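Local coordinates for protein profilin-2 (Acanthamoeba castellanii, PDB 1F2K) that binds monomeric actin, blocking its polymerisation at high concentration and promoting it at low, and also binds the phosphoinositide PIP2, at residues Val86-Lys90 and Ala109-Glu114; Ser83-Ile87 and Gly98-Glu102. All blocks are in the same frame, centred on the assembly; numbering follows the deposited sequence.

How the contacts relate
Both contacts start from strand 84-90, and their centres lie 10 Å apart. Contact 2 pairs the first half of that strand with the end of strand 94-100, its hairpin partner in the antiparallel sheet; contact 1 lays helix 106-121, which follows strand 94-100 in the chain, over one face of the same strand. V86 and I87 belong to both; the I87 backbone pairs in the hairpin, while its side chain reaches the helix and also touches Y100. The two also touch directly, A109 CB lying 3.5 Å from Y100 CD2. Strand, strand and helix thus form one continuous unit of the profilin fold, whose helix also carries the actin-binding site K115.

Contact 1 (Val86-Lys90 and Ala109-Glu114); sequences VITVK and AANVVE
The E114 carboxylate that rests on V89 is gripped through both oxygens: OE2 by the hydroxyls of Y78 and S76, OE1 by a salt bridge to R75; all three partners come from the neighbouring strand 76-81 or the residue just before it. Held this way, the carboxylate lies against V89, whose CG2 sits 3.5 Å from E114 OE2 and whose CG1 is 3.8 Å from OE1. The bend in the glutamate chain at chi2 (-89°) turns its end back over the methyls of V89. The same CG2 also meets V113 CG1 at 3.5 Å, tight for two methyl carbons, the V89 and V113 side chains lying alongside each other and pointing opposite ways. Two residues earlier on the strand, I87 fills the groove between A109, A110 and V113. Its CG2 lies 3.8 Å from both A110 CA and V113 CB. The other branch turns toward the start of 109-114, with CG1 3.9 Å from A109 CB and CD1 3.9 Å from A110 CB. No hydrogen bond joins strand 86-90 to helix 109-114, whose axes run at 25° to each other and 8.2 Å apart. Alternate strand residues supply an apolar seat for the helix, and the charged E114, bound to strand 76-81 and R75, adds a polar tie beside it; the nearby arginine would probably stabilise its ionised form.

Contact 2 (Ser83-Ile87 and Gly98-Glu102); sequences SAGVI and GVYNE
I87 N gives the shortest bond of the pairing, 2.7 Å to G98 O and nearly straight at 174°. The reciprocal bond, G98 N to I87 O at 2.9 Å, closes this hydrogen-bonded antiparallel pair, so both amides and both carbonyls of I87 and G98 are used. Two residues away the next such pair is less even. Y100 N reaches G85 O at 3.0 Å, whereas the return bond from G85 N to Y100 O is weak, 3.4 Å long. V86 and V99 form the non-hydrogen-bonded pair between them and turn their backbone polar groups away from each other, toward the outer neighbours: V86 bonds to G79 of strand 76-81, V99 to T17 and Q18. Their CA atoms face inward, V99 CA to G85 O and V86 CA to G98 O, each a CA-H...O contact of 3.3 Å. Across the pair, V86 CG2 meets V99 CG1, on the face where Y67 touches both valines.

On the other face the Y100 ring lies back across strand 84-90. A chi1 of 56° tucks the ring over its own backbone and so over G85. The glycine CA stands 3.9 Å from the ring centroid in a CH-pi contact over one face, while S83 O approaches the ring edge in its plane. I87 CD1 lies near the ring plane at the other side, 4.0 Å from Y100 CE2, and P106 and A109 of helix 106-121 also touch the tyrosine. Having no side chain, G85 lets the ring settle directly on the backbone. Beyond the paired residues, S83 CB packs against E102 CG. This is the open end of an antiparallel beta hairpin, strands 84-90 and 94-100, within the up-and-down antiparallel sheet of profilin.

Contact 1 (Val86-Lys90 and Ala109-Glu114)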
ATOM      1  N   VAL A  86       3.718  -5.953  -2.603  1.00 38.95           N
ATOM      2  CA  VAL A  86       2.869  -4.985  -1.946  1.00 35.47           C
ATOM      3  C   VAL A  86       2.220  -4.093  -2.979  1.00 39.64           C
ATOM      4  O   VAL A  86       2.888  -3.638  -3.927  1.00 31.76           O
ATOM      5  CB  VAL A  86       3.697  -4.101  -0.999  1.00 36.55           C
ATOM      6  CG1 VAL A  86       4.784  -3.410  -1.768  1.00 29.52           C
ATOM      7  CG2 VAL A  86       2.807  -3.066  -0.333  1.00 29.85           C
ATOM      8  N   ILE A  87       0.916  -3.858  -2.816  1.00 34.69           N
ATOM      9  CA  ILE A  87       0.187  -2.962  -3.731  1.00 30.21           C
ATOM     10  C   ILE A  87      -0.083  -1.658  -2.979  1.00 31.04           C
ATOM     11  O   ILE A  87      -0.709  -1.701  -1.911  1.00 29.96           O
ATOM     12  CB  ILE A  87      -1.178  -3.549  -4.121  1.00 21.80           C
ATOM     13  CG1 ILE A  87      -1.014  -4.951  -4.703  1.00 34.40           C
ATOM     14  CG2 ILE A  87      -1.842  -2.674  -5.112  1.00 25.06           C
ATOM     15  CD1 ILE A  87      -0.314  -5.018  -6.036  1.00 24.56           C
ATOM     16  N   THR A  88       0.404  -0.509  -3.458  1.00 29.99           N
ATOM     17  CA  THR A  88       0.065   0.728  -2.729  1.00 27.31           C
ATOM     18  C   THR A  88      -0.589   1.622  -3.723  1.00 19.36           C
ATOM     19  O   THR A  88      -0.223   1.602  -4.875  1.00 28.19           O
ATOM     20  CB  THR A  88       1.257   1.450  -2.086  1.00 15.87           C
ATOM     21  OG1 THR A  88       2.065   2.050  -3.095  1.00 32.33           O
ATOM     22  CG2 THR A  88       2.063   0.465  -1.259  1.00 22.95           C
ATOM     23  N   VAL A  89      -1.596   2.355  -3.263  1.00 22.99           N
ATOM     24  CA  VAL A  89      -2.377   3.274  -4.089  1.00 23.73           C
ATOM     25  C   VAL A  89      -2.615   4.548  -3.316  1.00 27.03           C
ATOM     26  O   VAL A  89      -2.819   4.494  -2.083  1.00 33.36           O
ATOM     27  CB  VAL A  89      -3.745   2.692  -4.443  1.00 23.88           C
ATOM     28  CG1 VAL A  89      -4.460   3.598  -5.476  1.00 12.15           C
ATOM     29  CG2 VAL A  89      -3.579   1.305  -4.965  1.00 20.62           C
ATOM     30  N   LYS A  90      -2.589   5.670  -4.047  1.00 25.83           N
ATOM     31  CA  LYS A  90      -2.763   7.007  -3.484  1.00 24.68           C
ATOM     32  C   LYS A  90      -4.117   7.662  -3.685  1.00 29.46           C
ATOM     33  O   LYS A  90      -4.581   7.826  -4.837  1.00 27.01           O
ATOM     34  CB  LYS A  90      -1.710   7.949  -4.052  1.00 29.90           C
ATOM     35  CG  LYS A  90      -1.864   9.415  -3.619  1.00 15.12           C
ATOM     36  CD  LYS A  90      -0.655  10.191  -4.137  1.00 27.62           C
ATOM     37  CE  LYS A  90      -0.702  11.696  -3.881  1.00 25.92           C
ATOM     38  NZ  LYS A  90       0.603  12.352  -4.220  1.00 31.95           N
ATOM     39  N   ALA A 109      -4.640  -8.988  -5.616  1.00 24.49           N
ATOM     40  CA  ALA A 109      -4.415  -8.014  -4.580  1.00 29.28           C
ATOM     41  C   ALA A 109      -4.535  -6.592  -5.133  1.00 34.79           C
ATOM     42  O   ALA A 109      -5.007  -5.712  -4.424  1.00 28.26           O
ATOM     43  CB  ALA A 109      -3.034  -8.233  -3.946  1.00 31.72           C
ATOM     44  N   ALA A 110      -4.121  -6.379  -6.391  1.00 20.12           N
ATOM     45  CA  ALA A 110      -4.134  -5.048  -6.969  1.00 18.93           C
ATOM     46  C   ALA A 110      -5.574  -4.623  -7.131  1.00 28.50           C
ATOM     47  O   ALA A 110      -5.907  -3.476  -6.905  1.00 32.84           O
ATOM     48  CB  ALA A 110      -3.439  -5.054  -8.344  1.00 17.39           C
ATOM     49  N   ASN A 111      -6.420  -5.558  -7.557  1.00 24.62           N
ATOM     50  CA  ASN A 111      -7.831  -5.280  -7.754  1.00 27.28           C
ATOM     51  C   ASN A 111      -8.489  -4.826  -6.425  1.00 25.77           C
ATOM     52  O   ASN A 111      -9.165  -3.812  -6.360  1.00 21.57           O
ATOM     53  CB  ASN A 111      -8.551  -6.523  -8.305  1.00 14.36           C
ATOM     54  CG  ASN A 111      -8.232  -6.794  -9.769  1.00 20.83           C
ATOM     55  OD1 ASN A 111      -7.617  -5.953 -10.463  1.00 28.27           O
ATOM     56  ND2 ASN A 111      -8.670  -7.964 -10.267  1.00 15.98           N
ATOM     57  N   VAL A 112      -8.248  -5.551  -5.357  1.00 12.17           N
ATOM     58  CA  VAL A 112      -8.861  -5.167  -4.120  1.00 22.61           C
ATOM     59  C   VAL A 112      -8.445  -3.773  -3.693  1.00 26.51           C
ATOM     60  O   VAL A 112      -9.304  -2.914  -3.488  1.00 29.05           O
ATOM     61  CB  VAL A 112      -8.549  -6.234  -3.055  1.00 28.00           C
ATOM     62  CG1 VAL A 112      -8.988  -5.813  -1.686  1.00 26.83           C
ATOM     63  CG2 VAL A 112      -9.303  -7.524  -3.458  1.00 41.89           C
ATOM     64  N   VAL A 113      -7.139  -3.531  -3.605  1.00 24.59           N
ATOM     65  CA  VAL A 113      -6.628  -2.234  -3.197  1.00 18.12           C
ATOM     66  C   VAL A 113      -7.065  -1.075  -4.080  1.00 18.35           C
ATOM     67  O   VAL A 113      -7.501  -0.065  -3.591  1.00 18.65           O
ATOM     68  CB  VAL A 113      -5.068  -2.242  -3.082  1.00 17.60           C
ATOM     69  CG1 VAL A 113      -4.565  -0.912  -2.480  1.00 14.16           C
ATOM     70  CG2 VAL A 113      -4.633  -3.348  -2.166  1.00 12.16           C
ATOM     71  N   GLU A 114      -6.918  -1.205  -5.386  1.00 21.37           N
ATOM     72  CA  GLU A 114      -7.321  -0.143  -6.287  1.00 13.81           C
ATOM     73  C   GLU A 114      -8.829   0.074  -6.209  1.00 13.86           C
ATOM     74  O   GLU A 114      -9.297   1.154  -6.472  1.00 28.68           O
ATOM     75  CB  GLU A 114      -6.953  -0.506  -7.709  1.00 14.43           C
ATOM     76  CG  GLU A 114      -5.481  -0.713  -7.902  1.00 23.99           C
ATOM     77  CD  GLU A 114      -4.786   0.584  -8.272  1.00 21.43           C
ATOM     78  OE1 GLU A 114      -5.488   1.581  -8.505  1.00 29.50           O
ATOM     79  OE2 GLU A 114      -3.562   0.608  -8.354  1.00 26.55           O
TER

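Contact 2 (Ser83-Ile87 and Gly98-Glu102)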
ATOM      1  N   SER A  83       7.482 -14.421  -4.738  1.00 48.19           N
ATOM      2  CA  SER A  83       6.060 -14.663  -4.853  1.00 54.62           C
ATOM      3  C   SER A  83       5.210 -13.593  -4.143  1.00 57.80           C
ATOM      4  O   SER A  83       4.018 -13.407  -4.455  1.00 52.19           O
ATOM      5  CB  SER A  83       5.744 -16.042  -4.288  1.00 53.77           C
ATOM      6  OG  SER A  83       6.044 -17.042  -5.241  1.00 66.61           O
ATOM      7  N   ALA A  84       5.846 -12.899  -3.198  1.00 53.92           N
ATOM      8  CA  ALA A  84       5.216 -11.839  -2.420  1.00 43.96           C
ATOM      9  C   ALA A  84       5.234 -10.488  -3.144  1.00 44.75           C
ATOM     10  O   ALA A  84       5.623 -10.382  -4.337  1.00 48.23           O
ATOM     11  CB  ALA A  84       5.900 -11.718  -1.054  1.00 35.30           C
ATOM     12  N   GLY A  85       4.760  -9.470  -2.423  1.00 41.29           N
ATOM     13  CA  GLY A  85       4.705  -8.115  -2.947  1.00 33.41           C
ATOM     14  C   GLY A  85       3.759  -7.205  -2.188  1.00 34.59           C
ATOM     15  O   GLY A  85       3.065  -7.611  -1.256  1.00 39.97           O
ATOM     16  N   VAL A  86       3.718  -5.953  -2.603  1.00 38.95           N
ATOM     17  CA  VAL A  86       2.869  -4.985  -1.946  1.00 35.47           C
ATOM     18  C   VAL A  86       2.220  -4.093  -2.979  1.00 39.64           C
ATOM     19  O   VAL A  86       2.888  -3.638  -3.927  1.00 31.76           O
ATOM     20  CB  VAL A  86       3.697  -4.101  -0.999  1.00 36.55           C
ATOM     21  CG1 VAL A  86       4.784  -3.410  -1.768  1.00 29.52           C
ATOM     22  CG2 VAL A  86       2.807  -3.066  -0.333  1.00 29.85           C
ATOM     23  N   ILE A  87       0.916  -3.858  -2.816  1.00 34.69           N
ATOM     24  CA  ILE A  87       0.187  -2.962  -3.731  1.00 30.21           C
ATOM     25  C   ILE A  87      -0.083  -1.658  -2.979  1.00 31.04           C
ATOM     26  O   ILE A  87      -0.709  -1.701  -1.911  1.00 29.96           O
ATOM     27  CB  ILE A  87      -1.178  -3.549  -4.121  1.00 21.80           C
ATOM     28  CG1 ILE A  87      -1.014  -4.951  -4.703  1.00 34.40           C
ATOM     29  CG2 ILE A  87      -1.842  -2.674  -5.112  1.00 25.06           C
ATOM     30  CD1 ILE A  87      -0.314  -5.018  -6.036  1.00 24.56           C
ATOM     31  N   GLY A  98      -1.312  -2.639   0.733  1.00 14.98           N
ATOM     32  CA  GLY A  98      -1.681  -4.030   0.930  1.00 16.65           C
ATOM     33  C   GLY A  98      -0.621  -5.027   0.459  1.00 19.35           C
ATOM     34  O   GLY A  98      -0.225  -5.033  -0.725  1.00 29.20           O
ATOM     35  N   VAL A  99      -0.177  -5.895   1.364  1.00 19.59           N
ATOM     36  CA  VAL A  99       0.836  -6.893   1.049  1.00 27.90           C
ATOM     37  C   VAL A  99       0.155  -8.240   0.861  1.00 28.07           C
ATOM     38  O   VAL A  99      -0.863  -8.531   1.480  1.00 40.81           O
ATOM     39  CB  VAL A  99       1.961  -7.015   2.168  1.00 29.90           C
ATOM     40  CG1 VAL A  99       2.300  -5.635   2.752  1.00 39.87           C
ATOM     41  CG2 VAL A  99       1.547  -7.946   3.247  1.00 33.47           C
ATOM     42  N   TYR A 100       0.720  -9.063  -0.002  1.00 27.31           N
ATOM     43  CA  TYR A 100       0.141 -10.359  -0.265  1.00 31.80           C
ATOM     44  C   TYR A 100       1.306 -11.308  -0.244  1.00 36.81           C
ATOM     45  O   TYR A 100       2.448 -10.903  -0.443  1.00 42.85           O
ATOM     46  CB  TYR A 100      -0.545 -10.347  -1.626  1.00 17.55           C
ATOM     47  CG  TYR A 100       0.364  -9.931  -2.755  1.00 39.68           C
ATOM     48  CD1 TYR A 100       1.255 -10.845  -3.330  1.00 45.21           C
ATOM     49  CD2 TYR A 100       0.349  -8.631  -3.253  1.00 39.31           C
ATOM     50  CE1 TYR A 100       2.102 -10.471  -4.373  1.00 34.20           C
ATOM     51  CE2 TYR A 100       1.194  -8.243  -4.299  1.00 35.91           C
ATOM     52  CZ  TYR A 100       2.070  -9.175  -4.855  1.00 43.16           C
ATOM     53  OH  TYR A 100       2.913  -8.810  -5.882  1.00 43.75           O
ATOM     54  N   ASN A 101       1.024 -12.572   0.009  1.00 43.20           N
ATOM     55  CA  ASN A 101       2.081 -13.561   0.105  1.00 35.65           C
ATOM     56  C   ASN A 101       1.984 -14.538  -1.038  1.00 43.14           C
ATOM     57  O   ASN A 101       1.111 -14.432  -1.905  1.00 34.97           O
ATOM     58  CB  ASN A 101       1.933 -14.330   1.408  1.00 22.20           C
ATOM     59  CG  ASN A 101       0.587 -15.047   1.511  1.00 28.95           C
ATOM     60  OD1 ASN A 101      -0.234 -14.974   0.589  1.00 36.79           O
ATOM     61  ND2 ASN A 101       0.351 -15.743   2.621  1.00 27.44           N
ATOM     62  N   GLU A 102       2.883 -15.508  -0.995  1.00 47.23           N
ATOM     63  CA  GLU A 102       2.952 -16.556  -1.988  1.00 52.87           C
ATOM     64  C   GLU A 102       1.581 -16.991  -2.496  1.00 54.69           C
ATOM     65  O   GLU A 102       1.323 -16.964  -3.707  1.00 49.02           O
ATOM     66  CB  GLU A 102       3.646 -17.761  -1.368  1.00 48.23           C
ATOM     67  CG  GLU A 102       5.146 -17.595  -1.225  1.00 60.26           C
ATOM     68  CD  GLU A 102       5.895 -18.730  -1.930  1.00 71.72           C
ATOM     69  OE1 GLU A 102       5.258 -19.817  -2.089  1.00 66.41           O
ATOM     70  OE2 GLU A 102       7.090 -18.535  -2.302  1.00 48.54           O
TER